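Local coordinates for protein endoglucanase (Clostridium thermocellum, PDB 2E4T) that hydrolyses internal beta-1,4-glucosidic bonds of cellulose and xyloglucan, the chain described being the family 44 glycoside hydrolase part of a larger multidomain enzyme, at residues A[234-239]-A[325-330]; A[284-289]-A[294-299]; A[309-314]-A[453-458]; A[358-363]-A[375-380]. All coordinates share one frame; numbering follows the deposited sequence. Where two conformers were deposited one is given.

In the fold
From the N terminus the chain gives one strand to the nine-stranded mixed sheet, then enters the TIM-like barrel, where 234-239 opens contact 1, whose loop closes at 325-330. Nested inside it, contact 2 folds the chain back on itself just after barrel strand 279-284. Contact 3 opens at 309-314, before contact 1 has closed, so the two cross. It closes only at 453-458, tying a barrel-side helix to the mixed sheet. Contact 4 lies within that long loop and joins barrel strand 354-360 to helix 368-384. Contact 2 touches all three others: Glu287 OE2 bonds to Trp327 NE1 of contact 1, Ile295 O to Arg310 NH2 of contact 3 and Tyr285 OH to Glu359 OE1 of contact 4.

Contact 1. Residues A[234-239]-A[325-330]; sequences GFAAYE and DSWIGQ
Phe235 meets Trp327 and Ile328 in an apolar contact between the first turns of two short helices, 235-240 and 327-331, both in connections that follow strands of the TIM-like barrel. Phe235 CB carries the closest approach, 3.6 Å from Ile328 CD1 at the end of that side chain, while Ile328 CG2 lies over one face of the phenylalanine ring toward its rim. Trp327 comes in with the far corner of its indole: CH2 is 3.8 Å from Phe235 CD2, the two rings meeting obliquely with their planes 81° apart. The same CH2 reaches the backbone of Ala236, whose N lies near the indole plane at its edge. With chi1 at 67°, CG of Trp327 sits between its backbone N and carbonyl carbon, and the indole folds back so that Ile328 CG1 lies 3.5 Å above the ring plane. Ser326 caps this helix, OG accepting from Gly329 N at 3.0 Å in a nearly straight bond. Glu287, in the loop after strand 279-284, takes the indole N-H through OE2. Deeper in, Phe235 rests on Ile338 of helix 338-349, and Tyr238 packs against Leu232 of strand 226-232 and Val282 of strand 279-284.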
loop_
_atom_site.group_PDB
_atom_site.type_symbol
_atom_site.label_atom_id
_atom_site.label_comp_id
_atom_site.label_asym_id
_atom_site.label_seq_id
_atom_site.Cartn_x
_atom_site.Cartn_y
_atom_site.Cartn_z
ATOM N N GLY A 234 10.704 -5.759 2.549
ATOM C CA GLY A 234 11.435 -4.690 3.223
ATOM C C GLY A 234 12.787 -4.520 2.560
ATOM O O GLY A 234 13.121 -5.202 1.577
ATOM N N PHE A 235 13.562 -3.582 3.120
ATOM C CA PHE A 235 14.723 -3.063 2.425
ATOM C C PHE A 235 15.721 -4.151 2.010
ATOM O O PHE A 235 16.276 -4.057 0.902
ATOM C CB PHE A 235 15.413 -1.990 3.292
ATOM C CG PHE A 235 16.460 -1.275 2.520
ATOM C CD1 PHE A 235 16.137 -0.131 1.786
ATOM C CD2 PHE A 235 17.774 -1.790 2.422
ATOM C CE1 PHE A 235 17.080 0.504 0.995
ATOM C CE2 PHE A 235 18.703 -1.174 1.579
ATOM C CZ PHE A 235 18.325 -0.040 0.888
ATOM N N ALA A 236 16.027 -5.125 2.867
ATOM C CA ALA A 236 17.028 -6.114 2.446
ATOM C C ALA A 236 16.587 -6.895 1.200
ATOM O O ALA A 236 17.430 -7.340 0.416
ATOM C CB ALA A 236 17.375 -7.075 3.584
ATOM N N ALA A 237 15.280 -7.083 1.022
ATOM C CA ALA A 237 14.793 -7.667 -0.218
ATOM C C ALA A 237 14.918 -6.701 -1.403
ATOM O O ALA A 237 15.241 -7.114 -2.524
ATOM C CB ALA A 237 13.362 -8.172 -0.069
ATOM N N TYR A 238 14.638 -5.400 -1.158
ATOM C CA TYR A 238 14.868 -4.399 -2.214
ATOM C C TYR A 238 16.324 -4.459 -2.683
ATOM O O TYR A 238 16.622 -4.275 -3.872
ATOM C CB TYR A 238 14.654 -2.955 -1.729
ATOM C CG TYR A 238 13.317 -2.539 -1.160
ATOM C CD1 TYR A 238 12.290 -3.408 -0.789
ATOM C CD2 TYR A 238 13.144 -1.168 -0.887
ATOM C CE1 TYR A 238 11.174 -2.943 -0.122
ATOM C CE2 TYR A 238 12.015 -0.699 -0.248
ATOM C CZ TYR A 238 11.020 -1.563 0.158
ATOM O OH TYR A 238 9.955 -1.057 0.837
ATOM N N GLU A 239 17.245 -4.636 -1.717
ATOM C CA GLU A 239 18.654 -4.499 -2.075
ATOM C C GLU A 239 19.215 -5.747 -2.752
ATOM O O GLU A 239 19.883 -5.650 -3.790
ATOM C CB GLU A 239 19.505 -4.117 -0.850
ATOM C CG GLU A 239 20.860 -3.607 -1.298
ATOM C CD GLU A 239 21.835 -3.289 -0.211
ATOM O OE1 GLU A 239 21.508 -3.303 0.971
ATOM O OE2 GLU A 239 23.016 -2.982 -0.573
ATOM N N ASP A 325 17.066 7.224 12.798
ATOM C CA ASP A 325 17.843 6.333 13.652
ATOM C C ASP A 325 17.419 4.890 13.327
ATOM O O ASP A 325 16.407 4.410 13.854
ATOM C CB ASP A 325 17.567 6.655 15.105
ATOM C CG ASP A 325 18.328 5.803 16.084
ATOM O OD1 ASP A 325 19.168 5.011 15.629
ATOM O OD2 ASP A 325 18.054 5.911 17.297
ATOM N N SER A 326 18.141 4.248 12.415
ATOM C CA SER A 326 17.877 2.854 12.063
ATOM C C SER A 326 19.077 2.330 11.306
ATOM O O SER A 326 19.940 3.101 10.851
ATOM C CB SER A 326 16.655 2.699 11.175
ATOM O OG SER A 326 16.955 3.070 9.849
ATOM N N TRP A 327 19.106 1.001 11.082
ATOM C CA TRP A 327 20.180 0.431 10.281
ATOM C C TRP A 327 20.155 0.941 8.851
ATOM O O TRP A 327 21.211 1.015 8.195
ATOM C CB TRP A 327 20.140 -1.107 10.322
ATOM C CG TRP A 327 18.959 -1.762 9.663
ATOM C CD1 TRP A 327 17.764 -2.131 10.230
ATOM C CD2 TRP A 327 18.874 -2.195 8.307
ATOM N NE1 TRP A 327 16.956 -2.778 9.318
ATOM C CE2 TRP A 327 17.627 -2.838 8.130
ATOM C CE3 TRP A 327 19.740 -2.119 7.216
ATOM C CZ2 TRP A 327 17.235 -3.410 6.913
ATOM C CZ3 TRP A 327 19.366 -2.716 5.996
ATOM C CH2 TRP A 327 18.115 -3.343 5.866
ATOM N N ILE A 328 18.958 1.273 8.345
ATOM C CA ILE A 328 18.816 1.830 6.999
ATOM C C ILE A 328 19.392 3.242 6.971
ATOM O O ILE A 328 20.187 3.615 6.077
ATOM C CB ILE A 328 17.375 1.754 6.524
ATOM C CG1 ILE A 328 16.872 0.308 6.533
ATOM C CG2 ILE A 328 17.283 2.316 5.091
ATOM C CD1 ILE A 328 15.378 0.178 6.175
ATOM N N GLY A 329 19.002 4.065 7.952
ATOM C CA GLY A 329 19.562 5.433 8.035
ATOM C C GLY A 329 21.074 5.437 8.185
ATOM O O GLY A 329 21.760 6.326 7.653
ATOM N N GLN A 330 21.610 4.464 8.932
ATOM C CA GLN A 330 23.062 4.424 9.146
ATOM C C GLN A 330 23.819 3.903 7.925
ATOM O O GLN A 330 24.794 4.542 7.466
ATOM C CB GLN A 330 23.375 3.597 10.371
ATOM C CG GLN A 330 24.882 3.472 10.571
ATOM C CD GLN A 330 25.263 2.919 11.897
ATOM O OE1 GLN A 330 24.415 2.787 12.783
ATOM N NE2 GLN A 330 26.539 2.613 12.072
#

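Contact 2. Residues A[284-289]-A[294-299]; sequences WYPEAR and RICFGA
Ile295 CD1 forms the buried apolar centre, 3.8 Å from Pro286 CB, in one of two modelled positions of the proline, and 4.2 Å from Ala288 CB. Next to it the sulfur of Cys296 approaches Pro286 O. Farther out, Phe297 sets the tip of its ring over one face of Tyr285, with CZ 3.5 Å from Tyr285 CD1. The side chains cross at about a right angle and the ring planes stand 46° apart, an oblique aromatic pair. At the polar edge runs Arg294, whose chain, extended from CG to NE, carries the guanidinium alongside two backbone carbonyls that meet its edge: NE gives a straight bond of 2.8 Å to Pro286 O, and NH2 one of 3.1 Å to Tyr285 O, which it reaches from above the carbonyl plane. Glu287 bends at chi2 to lay its carboxylate almost parallel over one guanidinium face, with OE1 3.5 Å from Arg294 NE. No N-H points at OE1, so this salt bridge rests on charge alone, and OE2 serves Trp327. Phe297 CE2 covers the opposite face of the guanidinium. Ile295 N donates to Ala288 O at 2.9 Å, and Arg289 and Arg294 form a non-hydrogen-bonded antiparallel pair, their side chains diverging. This is a short beta-hairpin, strands 289-290 and 293-294, in the connection that follows strand 279-284 of the TIM-like barrel.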
loop_
_atom_site.group_PDB
_atom_site.type_symbol
_atom_site.label_atom_id
_atom_site.label_comp_id
_atom_site.label_asym_id
_atom_site.label_seq_id
_atom_site.Cartn_x
_atom_site.Cartn_y
_atom_site.Cartn_z
ATOM N N TRP A 284 6.735 -1.510 3.198
ATOM C CA TRP A 284 7.617 -0.599 3.908
ATOM C C TRP A 284 7.085 -0.437 5.337
ATOM O O TRP A 284 6.192 0.364 5.601
ATOM C CB TRP A 284 7.714 0.784 3.207
ATOM C CG TRP A 284 8.575 1.770 3.877
ATOM C CD1 TRP A 284 8.169 2.816 4.684
ATOM C CD2 TRP A 284 10.029 1.874 3.804
ATOM N NE1 TRP A 284 9.287 3.565 5.084
ATOM C CE2 TRP A 284 10.420 3.022 4.548
ATOM C CE3 TRP A 284 11.017 1.152 3.147
ATOM C CZ2 TRP A 284 11.769 3.425 4.655
ATOM C CZ3 TRP A 284 12.362 1.575 3.264
ATOM C CH2 TRP A 284 12.689 2.707 4.022
ATOM N N TYR A 285 7.659 -1.235 6.246
ATOM C CA TYR A 285 7.427 -1.052 7.672
ATOM C C TYR A 285 8.614 -0.282 8.172
ATOM O O TYR A 285 9.748 -0.768 8.116
ATOM C CB TYR A 285 7.283 -2.390 8.392
ATOM C CG TYR A 285 6.005 -3.104 7.995
ATOM C CD1 TYR A 285 4.805 -2.790 8.604
ATOM C CD2 TYR A 285 6.009 -4.105 7.032
ATOM C CE1 TYR A 285 3.637 -3.458 8.256
ATOM C CE2 TYR A 285 4.873 -4.788 6.677
ATOM C CZ TYR A 285 3.659 -4.483 7.315
ATOM O OH TYR A 285 2.513 -5.176 7.094
ATOM N N PRO A 286 8.428 0.984 8.625
ATOM C CA PRO A 286 9.574 1.802 9.010
ATOM C C PRO A 286 10.448 1.089 10.026
ATOM O O PRO A 286 9.926 0.526 11.008
ATOM C CB PRO A 286 8.921 3.062 9.608
ATOM C CG PRO A 286 7.652 3.110 8.925
ATOM C CD PRO A 286 7.155 1.721 8.723
ATOM N N GLU A 287 11.757 1.213 9.825
ATOM C CA GLU A 287 12.736 0.779 10.798
ATOM C C GLU A 287 13.110 1.916 11.775
ATOM O O GLU A 287 13.872 1.695 12.739
ATOM C CB GLU A 287 13.988 0.225 10.096
ATOM C CG GLU A 287 13.744 -1.078 9.368
ATOM C CD GLU A 287 13.885 -2.334 10.222
ATOM O OE1 GLU A 287 13.880 -2.270 11.473
ATOM O OE2 GLU A 287 14.050 -3.424 9.593
ATOM N N ALA A 288 12.611 3.109 11.530
ATOM C CA ALA A 288 12.916 4.260 12.390
ATOM C C ALA A 288 12.703 3.904 13.867
ATOM O O ALA A 288 11.683 3.310 14.236
ATOM C CB ALA A 288 12.001 5.415 12.019
ATOM N N ARG A 289 13.666 4.362 14.679
ATOM C CA ARG A 289 13.615 4.146 16.127
ATOM C C ARG A 289 13.584 5.506 16.847
ATOM O O ARG A 289 14.124 6.501 16.374
ATOM C CB ARG A 289 14.859 3.383 16.589
ATOM C CG ARG A 289 14.968 2.013 15.942
ATOM C CD ARG A 289 16.288 1.298 16.248
ATOM N NE ARG A 289 16.805 1.405 17.606
ATOM C CZ ARG A 289 16.423 0.571 18.579
ATOM N NH1 ARG A 289 15.542 -0.410 18.283
ATOM N NH2 ARG A 289 16.909 0.746 19.798
ATOM N N ARG A 294 11.820 0.551 17.974
ATOM C CA ARG A 294 11.194 0.798 16.659
ATOM C C ARG A 294 9.848 1.466 16.847
ATOM O O ARG A 294 9.134 1.212 17.817
ATOM C CB ARG A 294 11.085 -0.551 15.920
ATOM C CG ARG A 294 10.819 -0.458 14.422
ATOM C CD ARG A 294 10.775 -1.872 13.840
ATOM N NE ARG A 294 10.532 -1.813 12.413
ATOM C CZ ARG A 294 10.635 -2.892 11.630
ATOM N NH1 ARG A 294 10.921 -4.087 12.145
ATOM N NH2 ARG A 294 10.466 -2.767 10.319
ATOM N N ILE A 295 9.445 2.300 15.856
ATOM C CA ILE A 295 8.162 3.003 15.973
ATOM C C ILE A 295 6.950 2.128 15.728
ATOM O O ILE A 295 5.808 2.544 16.042
ATOM C CB ILE A 295 8.111 4.246 15.059
ATOM C CG1 ILE A 295 8.210 3.849 13.569
ATOM C CG2 ILE A 295 9.140 5.276 15.494
ATOM C CD1 ILE A 295 7.835 5.016 12.651
ATOM N N CYS A 296 7.134 0.919 15.167
ATOM C CA CYS A 296 6.072 -0.017 14.957
ATOM C C CYS A 296 6.505 -1.379 15.572
ATOM O O CYS A 296 7.639 -1.595 15.937
ATOM C CB CYS A 296 5.730 -0.168 13.457
ATOM S SG CYS A 296 7.096 -0.737 12.429
ATOM N N PHE A 297 5.516 -2.279 15.642
ATOM C CA PHE A 297 5.726 -3.651 16.129
ATOM C C PHE A 297 6.101 -3.617 17.634
ATOM O O PHE A 297 7.254 -3.702 18.035
ATOM C CB PHE A 297 6.758 -4.448 15.353
ATOM C CG PHE A 297 6.541 -4.542 13.866
ATOM C CD1 PHE A 297 5.282 -4.351 13.243
ATOM C CD2 PHE A 297 7.627 -4.872 13.062
ATOM C CE1 PHE A 297 5.163 -4.478 11.859
ATOM C CE2 PHE A 297 7.471 -4.983 11.686
ATOM C CZ PHE A 297 6.252 -4.816 11.106
ATOM N N GLY A 298 5.094 -3.400 18.449
ATOM C CA GLY A 298 5.303 -3.465 19.909
ATOM C C GLY A 298 5.807 -2.182 20.599
ATOM O O GLY A 298 6.438 -2.233 21.679
ATOM N N ALA A 299 5.581 -1.032 19.944
ATOM C CA ALA A 299 6.039 0.241 20.490
ATOM C C ALA A 299 5.179 0.660 21.661
ATOM O O ALA A 299 3.960 0.519 21.634
ATOM C CB ALA A 299 6.040 1.323 19.413
#

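Contact 3. Residues A[309-314]-A[453-458]; sequences ARLQAP and KNYDQP
Gln312 OE1 is shared by two cationic groups: Lys453 NZ, in a weak hydrogen bond of 3.2 Å, and Arg315 NH1, a little farther along the chain. The contact joins two parts of the fold, helix 304-312 with the residues that follow it, on the TIM-like barrel, and the loop between strands 442-452 and 459-466 of the nine-stranded mixed sheet. The glutamine reaches across because its chain bends at chi2 (-56°), which swings the amide toward the lysine. Its NE2 is used as well, donating to Glu430 O, so both ends of the amide are engaged and its rotation is probably fixed. Lys453, one of whose two deposited conformers is described, runs past the helix. CD lies 3.5 Å from Leu311 O, and from there the bend at chi3 (-83°) turns CE and NZ toward the glutamine amide. The ammonium group is held mainly by Ile429 O, with Glu430 O as a further, weak acceptor, and the positive charge thus faces a cluster of oxygens. Leu311 supplies the apolar part. Its side chain points toward the loop, and it also packs on Thr369 and Ile372 of helix 368-384. Tyr455 stands across from the leucine, its OH hydrogen-bonded to Asn307 of helix 304-312. Leu311 CD1 lies 4.1 Å from Tyr455 CD1 and 3.7 Å from Lys453 O.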
loop_
_atom_site.group_PDB
_atom_site.type_symbol
_atom_site.label_atom_id
_atom_site.label_comp_id
_atom_site.label_asym_id
_atom_site.label_seq_id
_atom_site.Cartn_x
_atom_site.Cartn_y
_atom_site.Cartn_z
ATOM N N ALA A 309 9.783 10.343 17.271
ATOM C CA ALA A 309 10.421 9.757 16.106
ATOM C C ALA A 309 9.360 9.327 15.086
ATOM O O ALA A 309 9.598 9.399 13.874
ATOM C CB ALA A 309 11.282 8.558 16.509
ATOM N N ARG A 310 8.202 8.833 15.558
ATOM C CA ARG A 310 7.126 8.447 14.634
ATOM C C ARG A 310 6.683 9.635 13.787
ATOM O O ARG A 310 6.413 9.514 12.596
ATOM C CB ARG A 310 5.951 7.841 15.423
ATOM C CG ARG A 310 4.827 7.382 14.517
ATOM C CD ARG A 310 3.696 6.693 15.270
ATOM N NE ARG A 310 4.168 5.559 16.023
ATOM C CZ ARG A 310 4.385 5.536 17.351
ATOM N NH1 ARG A 310 3.997 6.568 18.134
ATOM N NH2 ARG A 310 4.992 4.478 17.914
ATOM N N LEU A 311 6.577 10.824 14.442
ATOM C CA LEU A 311 6.165 12.014 13.718
ATOM C C LEU A 311 7.140 12.398 12.616
ATOM O O LEU A 311 6.698 12.943 11.588
ATOM C CB LEU A 311 5.999 13.193 14.687
ATOM C CG LEU A 311 4.832 13.071 15.657
ATOM C CD1 LEU A 311 4.945 14.175 16.727
ATOM C CD2 LEU A 311 3.492 13.135 14.947
ATOM N N GLN A 312 8.447 12.174 12.815
ATOM C CA GLN A 312 9.432 12.557 11.819
ATOM C C GLN A 312 9.681 11.459 10.770
ATOM O O GLN A 312 10.170 11.775 9.673
ATOM C CB GLN A 312 10.772 12.932 12.476
ATOM C CG GLN A 312 10.636 14.080 13.478
ATOM C CD GLN A 312 10.029 15.334 12.874
ATOM O OE1 GLN A 312 10.210 15.674 11.700
ATOM N NE2 GLN A 312 9.269 16.058 13.690
ATOM N N ALA A 313 9.395 10.182 11.106
ATOM C CA ALA A 313 9.757 9.083 10.243
ATOM C C ALA A 313 9.231 9.194 8.806
ATOM O O ALA A 313 9.926 8.706 7.896
ATOM C CB ALA A 313 9.308 7.763 10.878
ATOM N N PRO A 314 8.051 9.763 8.559
ATOM C CA PRO A 314 7.608 9.866 7.159
ATOM C C PRO A 314 8.636 10.641 6.280
ATOM O O PRO A 314 8.633 10.447 5.059
ATOM C CB PRO A 314 6.263 10.598 7.248
ATOM C CG PRO A 314 5.750 10.169 8.613
ATOM C CD PRO A 314 6.984 10.203 9.494
ATOM N N LYS A 453 3.093 19.080 14.217
ATOM C CA LYS A 453 3.876 18.065 14.908
ATOM C C LYS A 453 4.472 18.580 16.229
ATOM O O LYS A 453 5.124 17.827 16.936
ATOM C CB LYS A 453 4.971 17.522 14.002
ATOM C CG LYS A 453 4.440 16.836 12.772
ATOM C CD LYS A 453 5.569 16.277 11.891
ATOM C CE LYS A 453 6.197 17.264 10.954
ATOM N NZ LYS A 453 7.525 16.790 10.376
ATOM N N ASN A 454 4.254 19.869 16.550
ATOM C CA ASN A 454 4.761 20.398 17.799
ATOM C C ASN A 454 4.122 19.604 18.947
ATOM O O ASN A 454 2.885 19.509 19.020
ATOM C CB ASN A 454 4.375 21.905 17.859
ATOM C CG ASN A 454 5.190 22.702 18.778
ATOM O OD1 ASN A 454 5.670 22.181 19.798
ATOM N ND2 ASN A 454 5.253 24.031 18.486
ATOM N N TYR A 455 4.957 19.064 19.836
ATOM C CA TYR A 455 4.432 18.133 20.835
ATOM C C TYR A 455 3.716 18.825 21.936
ATOM O O TYR A 455 2.717 18.277 22.488
ATOM C CB TYR A 455 5.557 17.221 21.385
ATOM C CG TYR A 455 5.056 15.828 21.750
ATOM C CD1 TYR A 455 5.157 14.772 20.797
ATOM C CD2 TYR A 455 4.369 15.546 22.974
ATOM C CE1 TYR A 455 4.670 13.533 21.070
ATOM C CE2 TYR A 455 3.891 14.246 23.239
ATOM C CZ TYR A 455 4.038 13.264 22.268
ATOM O OH TYR A 455 3.496 12.008 22.481
ATOM N N ASP A 456 4.228 19.990 22.304
ATOM C CA ASP A 456 3.678 20.566 23.553
ATOM C C ASP A 456 3.521 22.071 23.478
ATOM O O ASP A 456 3.483 22.699 24.525
ATOM C CB ASP A 456 4.527 20.214 24.757
ATOM C CG ASP A 456 5.932 20.383 24.441
ATOM O OD1 ASP A 456 6.187 21.401 23.753
ATOM O OD2 ASP A 456 6.744 19.473 24.728
ATOM N N GLN A 457 3.318 22.637 22.295
ATOM C CA GLN A 457 2.972 24.039 22.128
ATOM C C GLN A 457 2.159 24.182 20.869
ATOM O O GLN A 457 2.349 23.407 19.893
ATOM C CB GLN A 457 4.259 24.899 21.995
ATOM C CG GLN A 457 5.107 25.065 23.248
ATOM C CD GLN A 457 4.343 25.545 24.509
ATOM O OE1 GLN A 457 4.640 25.114 25.634
ATOM N NE2 GLN A 457 3.381 26.422 24.333
ATOM N N PRO A 458 1.280 25.194 20.799
ATOM C CA PRO A 458 0.639 25.534 19.530
ATOM C C PRO A 458 1.667 26.016 18.500
ATOM O O PRO A 458 2.810 26.413 18.860
ATOM C CB PRO A 458 -0.327 26.666 19.914
ATOM C CG PRO A 458 0.305 27.279 21.158
ATOM C CD PRO A 458 1.046 26.199 21.861
#

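Contact 4. Residues A[358-363]-A[375-380]; sequences TEYDYG and ADVLGI
Tyr362 leans from CB toward helix 368-384 and offers one face of its ring to Val377. CG lies anti to its carbonyl carbon (chi1 -81°), which carries the ring across to the helix. Along the ring, CD1 is 3.9 Å from Val377 CG2, CE1 3.6 Å and CZ 3.8 Å, a run of close contacts made by a single methyl. That methyl stands 3.7 Å from the centroid of the Tyr362 ring and 15° off its normal, a CH-pi contact over the face. Beyond CZ, the hydroxyl takes a weak hydrogen bond from Trp284 NE1. The other branch of the valine, CG1, turns to Tyr360 and lies 4.2 Å from its CE1, meeting that ring obliquely, so Val377 fits its two methyls against two tyrosines. Tyr360 reaches farther along the helix: its OH is 3.9 Å from Leu378 CD2. This buried hydroxyl has its polar partner in Gln374 NE2, and Phe381 meets the Tyr360 ring edge to face. Asp361 OD1 accepts from Gly363 N at 2.8 Å, an Asx turn that spans Tyr362. Strand 354-360, helix 368-384 and strand 388-391 form a beta-alpha-beta unit. Tyr360, at the end of strand 354-360, and Tyr362, in the loop that follows, pack against the helix of this unit, the repeating element of a TIM-like barrel.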
loop_
_atom_site.group_PDB
_atom_site.type_symbol
_atom_site.label_atom_id
_atom_site.label_comp_id
_atom_site.label_asym_id
_atom_site.label_seq_id
_atom_site.Cartn_x
_atom_site.Cartn_y
_atom_site.Cartn_z
ATOM N N THR A 358 2.210 -1.647 -0.704
ATOM C CA THR A 358 1.050 -2.492 -0.465
ATOM C C THR A 358 0.942 -3.027 0.984
ATOM O O THR A 358 -0.098 -3.612 1.329
ATOM C CB THR A 358 0.980 -3.640 -1.471
ATOM O OG1 THR A 358 2.140 -4.439 -1.345
ATOM C CG2 THR A 358 0.697 -3.119 -2.868
ATOM N N GLU A 359 1.960 -2.783 1.807
ATOM C CA GLU A 359 1.829 -2.925 3.245
ATOM C C GLU A 359 2.713 -1.842 3.857
ATOM O O GLU A 359 3.847 -1.612 3.383
ATOM C CB GLU A 359 2.295 -4.265 3.819
ATOM C CG GLU A 359 1.489 -5.439 3.322
ATOM C CD GLU A 359 1.886 -6.785 3.895
ATOM O OE1 GLU A 359 2.536 -6.834 4.979
ATOM O OE2 GLU A 359 1.490 -7.819 3.275
ATOM N N TYR A 360 2.243 -1.222 4.933
ATOM C CA TYR A 360 3.018 -0.307 5.733
ATOM C C TYR A 360 2.220 -0.106 7.035
ATOM O O TYR A 360 0.996 -0.359 7.098
ATOM C CB TYR A 360 3.247 1.057 5.037
ATOM C CG TYR A 360 1.965 1.848 4.801
ATOM C CD1 TYR A 360 1.545 2.773 5.745
ATOM C CD2 TYR A 360 1.178 1.637 3.686
ATOM C CE1 TYR A 360 0.372 3.477 5.617
ATOM C CE2 TYR A 360 -0.022 2.350 3.512
ATOM C CZ TYR A 360 -0.418 3.248 4.488
ATOM O OH TYR A 360 -1.594 3.949 4.404
ATOM N N ASP A 361 2.918 0.396 8.066
ATOM C CA ASP A 361 2.309 0.736 9.368
ATOM C C ASP A 361 3.348 1.534 10.110
ATOM O O ASP A 361 4.438 1.026 10.380
ATOM C CB ASP A 361 1.952 -0.539 10.111
ATOM C CG ASP A 361 1.440 -0.306 11.537
ATOM O OD1 ASP A 361 1.071 0.831 11.876
ATOM O OD2 ASP A 361 1.363 -1.327 12.310
ATOM N N TYR A 362 3.006 2.805 10.446
ATOM C CA TYR A 362 3.902 3.667 11.204
ATOM C C TYR A 362 3.740 3.505 12.727
ATOM O O TYR A 362 4.447 4.191 13.489
ATOM C CB TYR A 362 3.757 5.127 10.744
ATOM C CG TYR A 362 4.559 5.379 9.491
ATOM C CD1 TYR A 362 4.214 4.760 8.268
ATOM C CD2 TYR A 362 5.718 6.148 9.532
ATOM C CE1 TYR A 362 5.029 4.856 7.148
ATOM C CE2 TYR A 362 6.524 6.283 8.420
ATOM C CZ TYR A 362 6.206 5.604 7.239
ATOM O OH TYR A 362 6.983 5.660 6.104
ATOM N N GLY A 363 2.881 2.582 13.131
ATOM C CA GLY A 363 2.717 2.327 14.553
ATOM C C GLY A 363 1.873 3.387 15.226
ATOM O O GLY A 363 1.326 4.313 14.625
ATOM N N ALA A 375 -1.552 10.676 8.348
ATOM C CA ALA A 375 -1.954 11.766 7.453
ATOM C C ALA A 375 -0.751 12.291 6.678
ATOM O O ALA A 375 -0.866 12.698 5.498
ATOM C CB ALA A 375 -2.634 12.871 8.267
ATOM N N ASP A 376 0.429 12.336 7.326
ATOM C CA ASP A 376 1.628 12.842 6.655
ATOM C C ASP A 376 1.989 11.889 5.499
ATOM O O ASP A 376 2.259 12.333 4.350
ATOM C CB ASP A 376 2.760 12.926 7.683
ATOM C CG ASP A 376 3.853 13.903 7.320
ATOM O OD1 ASP A 376 3.567 14.899 6.613
ATOM O OD2 ASP A 376 5.032 13.619 7.717
ATOM N N VAL A 377 2.039 10.573 5.788
ATOM C CA VAL A 377 2.352 9.564 4.784
ATOM C C VAL A 377 1.407 9.672 3.596
ATOM O O VAL A 377 1.842 9.583 2.423
ATOM C CB VAL A 377 2.321 8.165 5.456
ATOM C CG1 VAL A 377 2.340 7.037 4.437
ATOM C CG2 VAL A 377 3.483 8.057 6.419
ATOM N N LEU A 378 0.093 9.793 3.858
ATOM C CA LEU A 378 -0.846 9.888 2.731
ATOM C C LEU A 378 -0.597 11.167 1.892
ATOM O O LEU A 378 -0.749 11.149 0.655
ATOM C CB LEU A 378 -2.270 9.845 3.231
ATOM C CG LEU A 378 -2.659 8.525 3.861
ATOM C CD1 LEU A 378 -4.068 8.678 4.498
ATOM C CD2 LEU A 378 -2.618 7.369 2.875
ATOM N N GLY A 379 -0.244 12.271 2.576
ATOM C CA GLY A 379 0.097 13.497 1.848
ATOM C C GLY A 379 1.320 13.266 0.940
ATOM O O GLY A 379 1.336 13.709 -0.233
ATOM N N ILE A 380 2.338 12.594 1.486
ATOM C CA ILE A 380 3.548 12.284 0.743
ATOM C C ILE A 380 3.239 11.363 -0.442
ATOM O O ILE A 380 3.735 11.591 -1.565
ATOM C CB ILE A 380 4.577 11.642 1.727
ATOM C CG1 ILE A 380 5.044 12.688 2.734
ATOM C CG2 ILE A 380 5.731 11.005 0.973
ATOM C CD1 ILE A 380 5.559 12.071 4.025
#